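Local atomic coordinates of NAD-dependent epimerase/dehydratase (Methylobacillus flagellatus KT, PDB entry 3GPI), a protein that is of unknown function but belongs to the NAD-dependent epimerase/dehydratase family and probably binds a dinucleotide cofactor through its Rossmann-type fold. Residues F106-G111 / I151-G156; Y147-L152 / P206-I211; H186-A191 / L261-Y266; T213-L218 / L249-L254. All coordinates share one frame; numbering follows the deposited sequence.

Interaction 1 (F106-G111 / I151-G156); sequences FVSSTG and ILRFSG
F106 and I151 open a run of four parallel bridges that joins strands 103-109 and 149-158 in the central sheet of the Rossmann-type fold. F106 O accepts from L152 N at 2.8 Å, while its ring, on the face covered by helix 132-143, lies obliquely beside I151 CG1. V107 points to the other face, with L152 and F154. There CG1, held anti to its own backbone N (chi1 -179°), sits over one face of the F154 ring, 4.0 Å from the ring centroid, in a CH-pi contact. S108 is bonded through both of its backbone polar atoms: N donates to L152 O at 2.7 Å, and O accepts from F154 N at 3.1 Å. Its side chain returns to the helix-covered face, where OG packs on R153 CG. E141 ties this pair together from helix 132-143, bonding S108 OG through one carboxylate oxygen and forming a salt bridge to R153 NH2 through the other. At S109 the strand ends in an ST turn, OG accepting from G111 N at 2.9 Å. T110 closes the contact by giving its backbone N to F154 O at 2.9 Å. Its methyl CG2 rests 3.4 Å from R153 O, and OG1 comes within 3.3 Å of S155 CA.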
# COMPACT_ATOMS: atom_id res chain seq x y z
N PHE A 106 1.31 -9.75 -1.00
CA PHE A 106 2.53 -8.98 -1.06
C PHE A 106 2.19 -7.56 -1.47
O PHE A 106 1.59 -7.36 -2.54
CB PHE A 106 3.46 -9.65 -2.08
CG PHE A 106 4.73 -8.89 -2.33
CD1 PHE A 106 5.80 -8.98 -1.45
CD2 PHE A 106 4.86 -8.09 -3.45
CE1 PHE A 106 7.00 -8.25 -1.67
CE2 PHE A 106 6.03 -7.37 -3.70
CZ PHE A 106 7.10 -7.44 -2.81
N VAL A 107 2.61 -6.59 -0.65
CA VAL A 107 2.33 -5.19 -0.94
C VAL A 107 3.46 -4.65 -1.79
O VAL A 107 4.59 -4.48 -1.36
CB VAL A 107 2.15 -4.33 0.33
CG1 VAL A 107 1.86 -2.88 -0.02
CG2 VAL A 107 1.04 -4.92 1.23
N SER A 108 3.10 -4.38 -3.03
CA SER A 108 4.04 -3.82 -4.00
C SER A 108 3.65 -2.37 -4.24
O SER A 108 2.92 -1.76 -3.44
CB SER A 108 3.90 -4.65 -5.26
OG SER A 108 4.80 -4.24 -6.29
N SER A 109 4.14 -1.79 -5.34
CA SER A 109 3.92 -0.39 -5.65
C SER A 109 3.60 -0.19 -7.11
O SER A 109 4.20 -0.84 -7.97
CB SER A 109 5.24 0.36 -5.39
OG SER A 109 5.14 1.71 -5.82
N THR A 110 2.69 0.74 -7.43
CA THR A 110 2.45 1.13 -8.83
C THR A 110 3.66 1.85 -9.45
O THR A 110 3.62 2.10 -10.66
CB THR A 110 1.19 1.94 -8.99
OG1 THR A 110 1.26 3.07 -8.11
CG2 THR A 110 -0.06 1.07 -8.63
N GLY A 111 4.69 2.14 -8.67
CA GLY A 111 5.90 2.77 -9.24
C GLY A 111 6.58 1.81 -10.19
O GLY A 111 7.43 2.24 -10.98
N ILE A 151 -0.37 -10.23 -5.41
CA ILE A 151 0.44 -9.03 -5.38
C ILE A 151 -0.53 -7.84 -5.43
O ILE A 151 -1.46 -7.78 -6.23
CB ILE A 151 1.34 -9.01 -6.61
CG1 ILE A 151 2.39 -10.11 -6.50
CG2 ILE A 151 1.99 -7.63 -6.79
CD1 ILE A 151 3.00 -10.40 -7.85
N LEU A 152 -0.28 -6.91 -4.51
CA LEU A 152 -1.12 -5.71 -4.39
C LEU A 152 -0.24 -4.50 -4.73
O LEU A 152 0.58 -4.08 -3.88
CB LEU A 152 -1.63 -5.60 -2.95
CG LEU A 152 -2.46 -6.83 -2.55
CD1 LEU A 152 -2.68 -6.81 -1.05
CD2 LEU A 152 -3.77 -6.90 -3.31
N ARG A 153 -0.39 -3.96 -5.94
CA ARG A 153 0.42 -2.78 -6.29
C ARG A 153 -0.31 -1.53 -5.82
O ARG A 153 -1.31 -1.13 -6.42
CB ARG A 153 0.63 -2.73 -7.81
CG ARG A 153 1.62 -3.79 -8.26
CD ARG A 153 1.82 -3.78 -9.78
NE ARG A 153 2.69 -4.88 -10.18
CZ ARG A 153 2.70 -5.41 -11.41
NH1 ARG A 153 1.91 -4.94 -12.36
NH2 ARG A 153 3.50 -6.43 -11.64
N PHE A 154 0.14 -1.00 -4.67
CA PHE A 154 -0.52 0.17 -4.08
C PHE A 154 -0.03 1.44 -4.79
O PHE A 154 1.17 1.56 -5.09
CB PHE A 154 -0.09 0.30 -2.61
CG PHE A 154 -0.94 -0.47 -1.63
CD1 PHE A 154 -1.38 0.17 -0.48
CD2 PHE A 154 -1.26 -1.79 -1.82
CE1 PHE A 154 -2.16 -0.52 0.47
CE2 PHE A 154 -2.07 -2.48 -0.89
CZ PHE A 154 -2.50 -1.86 0.25
N SER A 155 -0.96 2.36 -5.07
CA SER A 155 -0.55 3.71 -5.46
C SER A 155 -0.07 4.47 -4.22
O SER A 155 0.25 3.85 -3.21
CB SER A 155 -1.68 4.38 -6.21
OG SER A 155 -2.86 4.46 -5.46
N GLY A 156 -0.02 5.79 -4.29
CA GLY A 156 0.48 6.56 -3.15
C GLY A 156 -0.45 6.52 -1.95
O GLY A 156 -1.59 6.96 -2.05

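Interaction 2 (Y147-L152 / P206-I211); sequences YSSTIL and PERLYI
This contact is a parallel strand pairing toward one end of the central sheet of the Rossmann-type fold, where strand 209-212 begins alongside strand 149-158. Two bridges define it, I151 with L209 and L152 with Y210. I151 N donates to R208 O at 2.9 Å, and I151 O takes Y210 N. On the I151 side of the sheet, L209 CD1 meets I151 CG2 at 3.6 Å. On the other side, L152 and Y210 run side by side, and T150 CG2 reaches the edge of the Y210 ring. With that methyl anti to the backbone N (chi1 -63° for OG1), the T150 hydroxyl is left to bond E207 O at 2.8 Å; H103 is a second partner of OG1.

Before the strands pair, the chains are joined by R208 and water. The R208 chain, bent at chi3 (71°), brings its guanidinium back to Y147 O, which lies close to the plane of the group; NH1 bonds it at 2.8 Å and NH2 more weakly. S149 OG lies over one face of the same guanidinium. One water links S149 OG to R208 O, and another donates to both S149 O and P206 O. A third accepts from S149 N at 3.0 Å and, weakly, from R208 NH1.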
# COMPACT_ATOMS: atom_id res chain seq x y z
N TYR A 147 4.18 -19.49 -5.51
CA TYR A 147 3.34 -19.49 -4.32
C TYR A 147 1.90 -19.13 -4.62
O TYR A 147 1.63 -18.34 -5.51
CB TYR A 147 3.86 -18.45 -3.34
CG TYR A 147 5.16 -18.85 -2.71
CD1 TYR A 147 6.35 -18.74 -3.44
CD2 TYR A 147 5.20 -19.35 -1.41
CE1 TYR A 147 7.56 -19.13 -2.88
CE2 TYR A 147 6.41 -19.74 -0.83
CZ TYR A 147 7.58 -19.61 -1.58
OH TYR A 147 8.77 -20.00 -1.01
N SER A 148 0.95 -19.70 -3.89
CA SER A 148 -0.42 -19.17 -3.90
C SER A 148 -0.32 -17.76 -3.30
O SER A 148 0.05 -17.61 -2.15
CB SER A 148 -1.30 -20.04 -3.03
OG SER A 148 -2.64 -19.59 -3.06
N SER A 149 -0.66 -16.74 -4.09
CA SER A 149 -0.31 -15.36 -3.71
C SER A 149 -1.10 -14.35 -4.49
O SER A 149 -1.61 -14.61 -5.55
CB SER A 149 1.18 -15.13 -3.93
OG SER A 149 1.54 -15.26 -5.28
N THR A 150 -1.13 -13.14 -3.93
CA THR A 150 -1.75 -11.98 -4.53
C THR A 150 -0.80 -10.83 -4.30
O THR A 150 -0.48 -10.49 -3.17
CB THR A 150 -3.07 -11.67 -3.87
OG1 THR A 150 -3.96 -12.77 -4.08
CG2 THR A 150 -3.68 -10.38 -4.47
N ILE A 151 -0.37 -10.23 -5.41
CA ILE A 151 0.44 -9.03 -5.38
C ILE A 151 -0.53 -7.84 -5.43
O ILE A 151 -1.46 -7.78 -6.23
CB ILE A 151 1.34 -9.01 -6.61
CG1 ILE A 151 2.39 -10.11 -6.50
CG2 ILE A 151 1.99 -7.63 -6.79
CD1 ILE A 151 3.00 -10.40 -7.85
N LEU A 152 -0.28 -6.91 -4.51
CA LEU A 152 -1.12 -5.71 -4.39
C LEU A 152 -0.24 -4.50 -4.73
O LEU A 152 0.58 -4.08 -3.88
CB LEU A 152 -1.63 -5.60 -2.95
CG LEU A 152 -2.46 -6.83 -2.55
CD1 LEU A 152 -2.68 -6.81 -1.05
CD2 LEU A 152 -3.77 -6.90 -3.31
N PRO A 206 -8.85 -15.19 -4.55
CA PRO A 206 -8.33 -13.95 -5.12
C PRO A 206 -7.49 -14.15 -6.38
O PRO A 206 -6.87 -15.19 -6.62
CB PRO A 206 -7.46 -13.35 -3.99
CG PRO A 206 -7.21 -14.48 -3.05
CD PRO A 206 -8.38 -15.40 -3.17
N GLU A 207 -7.52 -13.09 -7.17
CA GLU A 207 -6.65 -12.91 -8.31
C GLU A 207 -5.18 -12.87 -7.90
O GLU A 207 -4.84 -12.59 -6.72
CB GLU A 207 -7.00 -11.55 -8.91
CG GLU A 207 -8.43 -11.40 -9.34
CD GLU A 207 -8.62 -11.67 -10.82
OE1 GLU A 207 -7.67 -11.44 -11.61
OE2 GLU A 207 -9.73 -12.11 -11.17
N ARG A 208 -4.29 -13.05 -8.87
CA ARG A 208 -2.88 -12.99 -8.54
C ARG A 208 -2.30 -11.57 -8.44
O ARG A 208 -1.23 -11.40 -7.90
CB ARG A 208 -2.02 -13.89 -9.45
CG ARG A 208 -2.17 -15.37 -9.05
CD ARG A 208 -1.25 -16.29 -9.80
NE ARG A 208 0.15 -16.17 -9.42
CZ ARG A 208 0.72 -16.80 -8.39
NH1 ARG A 208 -0.01 -17.60 -7.63
NH2 ARG A 208 2.01 -16.60 -8.11
N LEU A 209 -3.03 -10.58 -8.94
CA LEU A 209 -2.54 -9.20 -9.00
C LEU A 209 -3.69 -8.22 -9.01
O LEU A 209 -4.61 -8.35 -9.79
CB LEU A 209 -1.71 -9.04 -10.29
CG LEU A 209 -1.16 -7.65 -10.62
CD1 LEU A 209 -0.18 -7.13 -9.59
CD2 LEU A 209 -0.46 -7.66 -12.02
N TYR A 210 -3.58 -7.20 -8.15
CA TYR A 210 -4.50 -6.04 -8.20
C TYR A 210 -3.70 -4.79 -8.09
O TYR A 210 -2.72 -4.72 -7.32
CB TYR A 210 -5.43 -5.97 -6.98
CG TYR A 210 -6.42 -7.11 -6.82
CD1 TYR A 210 -7.70 -7.04 -7.37
CD2 TYR A 210 -6.07 -8.25 -6.12
CE1 TYR A 210 -8.61 -8.10 -7.21
CE2 TYR A 210 -6.98 -9.32 -5.95
CZ TYR A 210 -8.23 -9.22 -6.50
OH TYR A 210 -9.05 -10.32 -6.30
N ILE A 211 -4.15 -3.78 -8.82
CA ILE A 211 -3.76 -2.40 -8.56
C ILE A 211 -4.70 -1.90 -7.45
O ILE A 211 -5.93 -2.01 -7.54
CB ILE A 211 -3.91 -1.55 -9.83
CG1 ILE A 211 -2.86 -1.99 -10.84
CG2 ILE A 211 -3.64 -0.04 -9.47
CD1 ILE A 211 -2.92 -1.28 -12.20
O HOH W 1 0.97 -13.26 -7.13
O HOH W 2 -4.16 -15.90 -5.83
O HOH W 3 -2.41 -17.79 -6.35

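Interaction 3 (H186-A191 / L261-Y266); sequences HRDDGA and LIYPDY
D189 and Y263 carry the close part of this contact, where the start of helix 187-201 meets the loop before helix 266-277. The D189 carboxylate is set like a fork against two successive peptides: OD1 takes I262 N at 2.7 Å and OD2 takes Y263 N at 2.9 Å, each through its syn lone pair. Y259 OH also bonds OD1, and L261 CD2 covers the carboxylate carbon CG at 3.6 Å. Beside this grip the H186 and Y263 rings form an offset stack, their planes 22° apart and centroids separated by 4.1 Å. Y263 CE2 lies above the middle of the imidazole, while H186 CD2 faces the rim of the phenol ring. I262 CG2 covers the phenol's opposite face, so the ring is held between its own neighbour and H186. With CG anti to the backbone N (chi1 -168°), the imidazole turns its ND1 edge to D188 N, which it receives in the ring plane at 2.9 Å.

The hydroxyl end is looser and wetter. Y263 OH and D188 OD2 are 4.2 Å apart and are joined by a water lying 2.6 Å from D188 OD2, while a second water links the hydroxyl with H186 NE2. D188 OD1 is held by R187 through NE and NH2. The whole is a helix N-terminus with H186 as its N-cap, to which the carboxylate of D189 fastens a C-terminal loop.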
# COMPACT_ATOMS: atom_id res chain seq x y z
N HIS A 186 -6.16 5.55 0.21
CA HIS A 186 -6.13 5.88 1.61
C HIS A 186 -5.65 4.66 2.40
O HIS A 186 -6.04 3.52 2.10
CB HIS A 186 -7.55 6.23 2.06
CG HIS A 186 -7.62 6.86 3.43
ND1 HIS A 186 -7.40 6.16 4.60
CD2 HIS A 186 -7.92 8.13 3.79
CE1 HIS A 186 -7.56 6.98 5.63
NE2 HIS A 186 -7.88 8.18 5.17
N ARG A 187 -4.80 4.88 3.39
CA ARG A 187 -4.32 3.81 4.27
C ARG A 187 -5.44 2.86 4.70
O ARG A 187 -5.27 1.64 4.70
CB ARG A 187 -3.67 4.40 5.51
CG ARG A 187 -3.15 3.38 6.54
CD ARG A 187 -3.07 4.04 7.93
NE ARG A 187 -4.39 4.28 8.52
CZ ARG A 187 -4.60 4.86 9.69
NH1 ARG A 187 -3.58 5.31 10.41
NH2 ARG A 187 -5.84 5.06 10.11
N ASP A 188 -6.60 3.40 5.09
CA ASP A 188 -7.64 2.53 5.62
C ASP A 188 -8.29 1.69 4.53
O ASP A 188 -8.74 0.58 4.79
CB ASP A 188 -8.73 3.32 6.30
CG ASP A 188 -8.27 4.00 7.58
OD1 ASP A 188 -7.14 3.81 8.06
OD2 ASP A 188 -9.13 4.70 8.17
N ASP A 189 -8.38 2.20 3.30
CA ASP A 189 -8.83 1.35 2.21
C ASP A 189 -7.82 0.28 1.83
O ASP A 189 -8.19 -0.84 1.48
CB ASP A 189 -9.17 2.20 0.96
CG ASP A 189 -10.57 2.74 1.01
OD1 ASP A 189 -11.48 1.93 1.29
OD2 ASP A 189 -10.78 3.95 0.72
N GLY A 190 -6.52 0.61 1.84
CA GLY A 190 -5.52 -0.41 1.55
C GLY A 190 -5.63 -1.54 2.58
O GLY A 190 -5.62 -2.72 2.21
N ALA A 191 -5.75 -1.19 3.87
CA ALA A 191 -5.85 -2.20 4.89
C ALA A 191 -7.15 -2.97 4.78
O ALA A 191 -7.14 -4.21 4.90
CB ALA A 191 -5.77 -1.53 6.27
N LEU A 261 -14.97 0.96 -1.54
CA LEU A 261 -14.07 1.95 -0.98
C LEU A 261 -14.71 2.81 0.11
O LEU A 261 -15.83 3.33 -0.05
CB LEU A 261 -13.56 2.85 -2.10
CG LEU A 261 -12.58 2.21 -3.08
CD1 LEU A 261 -12.59 2.92 -4.44
CD2 LEU A 261 -11.14 2.09 -2.53
N ILE A 262 -13.98 2.96 1.20
CA ILE A 262 -14.37 3.88 2.27
C ILE A 262 -14.23 5.32 1.76
O ILE A 262 -15.09 6.17 2.03
CB ILE A 262 -13.47 3.71 3.50
CG1 ILE A 262 -13.57 2.27 4.04
CG2 ILE A 262 -13.83 4.71 4.63
CD1 ILE A 262 -12.46 1.94 5.02
N TYR A 263 -13.14 5.60 1.04
CA TYR A 263 -12.84 6.92 0.52
C TYR A 263 -12.66 6.78 -0.97
O TYR A 263 -11.54 6.59 -1.45
CB TYR A 263 -11.56 7.47 1.15
CG TYR A 263 -11.62 7.52 2.64
CD1 TYR A 263 -12.36 8.53 3.28
CD2 TYR A 263 -10.96 6.58 3.41
CE1 TYR A 263 -12.41 8.60 4.67
CE2 TYR A 263 -11.04 6.62 4.81
CZ TYR A 263 -11.75 7.64 5.41
OH TYR A 263 -11.78 7.65 6.80
N PRO A 264 -13.76 6.85 -1.72
CA PRO A 264 -13.71 6.54 -3.17
C PRO A 264 -12.78 7.48 -3.93
O PRO A 264 -12.30 7.11 -4.98
CB PRO A 264 -15.18 6.64 -3.62
CG PRO A 264 -16.00 6.59 -2.38
CD PRO A 264 -15.15 7.05 -1.23
N ASP A 265 -12.56 8.69 -3.42
CA ASP A 265 -11.75 9.67 -4.14
C ASP A 265 -11.17 10.66 -3.13
O ASP A 265 -11.50 10.62 -1.93
CB ASP A 265 -12.61 10.37 -5.20
CG ASP A 265 -13.87 10.92 -4.61
OD1 ASP A 265 -13.77 11.73 -3.70
OD2 ASP A 265 -14.96 10.44 -4.99
N TYR A 266 -10.32 11.56 -3.62
CA TYR A 266 -9.59 12.49 -2.77
C TYR A 266 -10.52 13.45 -2.01
O TYR A 266 -10.17 13.92 -0.94
CB TYR A 266 -8.59 13.28 -3.66
CG TYR A 266 -9.30 14.28 -4.57
CD1 TYR A 266 -9.37 15.62 -4.21
CD2 TYR A 266 -9.85 13.88 -5.79
CE1 TYR A 266 -10.00 16.56 -5.03
CE2 TYR A 266 -10.51 14.80 -6.63
CZ TYR A 266 -10.54 16.14 -6.24
OH TYR A 266 -11.16 17.06 -7.06
O HOH W 4 -9.28 9.49 7.70
O HOH W 5 -11.68 5.04 7.65

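Interaction 4 (T213-L218 / L249-L254); sequences TDNQPL and LSNARL
An N-cap asparagine, N251, joins the loop that follows strand 209-212 to the start of helix 252-256. Its side chain makes no capping bond; ND2 turns instead to the loop and donates to T213 O at 3.0 Å and to N215 OD1 at 2.9 Å. The second bond is nearly straight (174°) and lies in the N251 amide plane, whereas T213 O is somewhat tilted from it. The two amide groups stand almost perpendicular, at 84°. CG of N251 lies between its backbone N and carbonyl carbon (chi1 68°), which swings the amide to the T213 carbonyl; CB itself packs on T213 CG2 at 3.8 Å. That methyl also rests 3.6 Å from L249 O.

Two waters fill out the polar side. One bridges T213 OG1 and L249 O, donating to the latter; OG1 also hydrogen-bonds S155 OG and lies within bonding reach of R184 O. The other donates to D214 O and L249 O and accepts from N251 N at 3.2 Å. Each chain carries its own turn, an Asx turn at D214 and an ST turn at S250. Both ND2 bonds use the amide as a donor, which fixes its rotation, while the buried T213 N has no partner in the model.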
# COMPACT_ATOMS: atom_id res chain seq x y z
N THR A 213 -5.87 1.25 -5.78
CA THR A 213 -5.92 2.71 -6.02
C THR A 213 -7.38 3.15 -6.00
O THR A 213 -8.27 2.31 -6.15
CB THR A 213 -5.17 3.08 -7.32
OG1 THR A 213 -4.89 4.48 -7.36
CG2 THR A 213 -5.96 2.66 -8.56
N ASP A 214 -7.62 4.43 -5.78
CA ASP A 214 -9.01 4.89 -5.71
C ASP A 214 -9.57 5.23 -7.09
O ASP A 214 -8.92 4.94 -8.08
CB ASP A 214 -9.20 6.03 -4.69
CG ASP A 214 -8.73 7.40 -5.21
OD1 ASP A 214 -8.48 7.59 -6.42
OD2 ASP A 214 -8.71 8.31 -4.37
N ASN A 215 -10.76 5.80 -7.13
CA ASN A 215 -11.47 6.01 -8.40
C ASN A 215 -11.01 7.20 -9.22
O ASN A 215 -11.42 7.30 -10.40
CB ASN A 215 -12.96 6.24 -8.11
CG ASN A 215 -13.67 5.03 -7.56
OD1 ASN A 215 -13.29 3.89 -7.73
ND2 ASN A 215 -14.77 5.31 -6.91
N GLN A 216 -10.21 8.12 -8.65
CA GLN A 216 -10.00 9.40 -9.36
C GLN A 216 -8.57 9.87 -9.34
O GLN A 216 -8.20 10.66 -8.49
CB GLN A 216 -10.90 10.50 -8.77
CG GLN A 216 -12.42 10.28 -9.04
CD GLN A 216 -13.25 11.52 -8.76
OE1 GLN A 216 -12.92 12.62 -9.16
NE2 GLN A 216 -14.38 11.34 -8.04
N PRO A 217 -7.76 9.43 -10.30
CA PRO A 217 -6.47 10.08 -10.48
C PRO A 217 -6.72 11.54 -10.87
O PRO A 217 -7.70 11.88 -11.51
CB PRO A 217 -5.83 9.31 -11.65
CG PRO A 217 -6.83 8.32 -12.13
CD PRO A 217 -8.08 8.45 -11.35
N LEU A 218 -5.78 12.41 -10.53
CA LEU A 218 -5.91 13.79 -10.99
C LEU A 218 -4.54 14.41 -11.10
O LEU A 218 -3.58 13.96 -10.48
CB LEU A 218 -6.85 14.68 -10.12
CG LEU A 218 -6.34 15.12 -8.74
CD1 LEU A 218 -7.41 16.03 -8.04
CD2 LEU A 218 -6.06 13.93 -7.85
N LEU A 249 -4.08 5.18 -13.25
CA LEU A 249 -4.23 3.77 -12.91
C LEU A 249 -5.68 3.41 -12.64
O LEU A 249 -6.38 4.07 -11.86
CB LEU A 249 -3.36 3.47 -11.69
CG LEU A 249 -1.87 3.67 -11.85
CD1 LEU A 249 -1.17 3.83 -10.52
CD2 LEU A 249 -1.31 2.51 -12.65
N SER A 250 -6.15 2.37 -13.33
CA SER A 250 -7.50 1.86 -13.18
C SER A 250 -7.62 0.86 -12.04
O SER A 250 -6.86 -0.08 -11.95
CB SER A 250 -7.91 1.12 -14.46
OG SER A 250 -9.19 0.54 -14.27
N ASN A 251 -8.64 1.05 -11.21
CA ASN A 251 -8.97 0.10 -10.16
C ASN A 251 -10.15 -0.81 -10.52
O ASN A 251 -10.83 -1.30 -9.63
CB ASN A 251 -9.26 0.84 -8.85
CG ASN A 251 -10.55 1.68 -8.88
OD1 ASN A 251 -11.25 1.80 -9.89
ND2 ASN A 251 -10.86 2.26 -7.72
N ALA A 252 -10.35 -1.07 -11.80
CA ALA A 252 -11.47 -1.88 -12.23
C ALA A 252 -11.53 -3.25 -11.54
O ALA A 252 -12.61 -3.70 -11.16
CB ALA A 252 -11.40 -2.08 -13.77
N ARG A 253 -10.39 -3.93 -11.47
CA ARG A 253 -10.35 -5.26 -10.83
C ARG A 253 -10.68 -5.18 -9.33
O ARG A 253 -11.46 -5.96 -8.81
CB ARG A 253 -8.99 -5.95 -11.06
CG ARG A 253 -8.83 -6.72 -12.39
CD ARG A 253 -7.62 -7.63 -12.26
NE ARG A 253 -7.53 -8.61 -13.33
CZ ARG A 253 -7.05 -8.35 -14.55
NH1 ARG A 253 -6.63 -7.12 -14.88
NH2 ARG A 253 -7.01 -9.31 -15.44
N LEU A 254 -10.16 -4.18 -8.63
CA LEU A 254 -10.51 -4.01 -7.22
C LEU A 254 -12.02 -3.80 -7.07
O LEU A 254 -12.66 -4.43 -6.22
CB LEU A 254 -9.68 -2.83 -6.65
CG LEU A 254 -10.00 -2.37 -5.23
CD1 LEU A 254 -8.78 -1.66 -4.62
CD2 LEU A 254 -11.20 -1.40 -5.28
O HOH W 6 -5.84 5.87 -9.53
O HOH W 7 -8.99 4.17 -10.82

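Interactions 1 and 2, centres 11 Å apart, are neighbouring pairings in one sheet: strand 149-158 lies between 103-109 and 209-212, and both share I151 and L152. Interaction 4 follows where strand 209-212 runs into a loop; S155 OG meets T213 OG1 between interactions 1 and 4. Centres of interactions 3 and 4 lie 11 Å apart, with N215 N and P264 O joining them. Along the chain interaction 1 closes before 3 and 4 open, 4 is nested inside 3, and the segments of 2 and 3, which do not touch, alternate. F154 packs on G190, linking 1 and 3. Segments 249-254 and 261-266 thus attach to the loop after strand 209-212 and the start of helix 187-201.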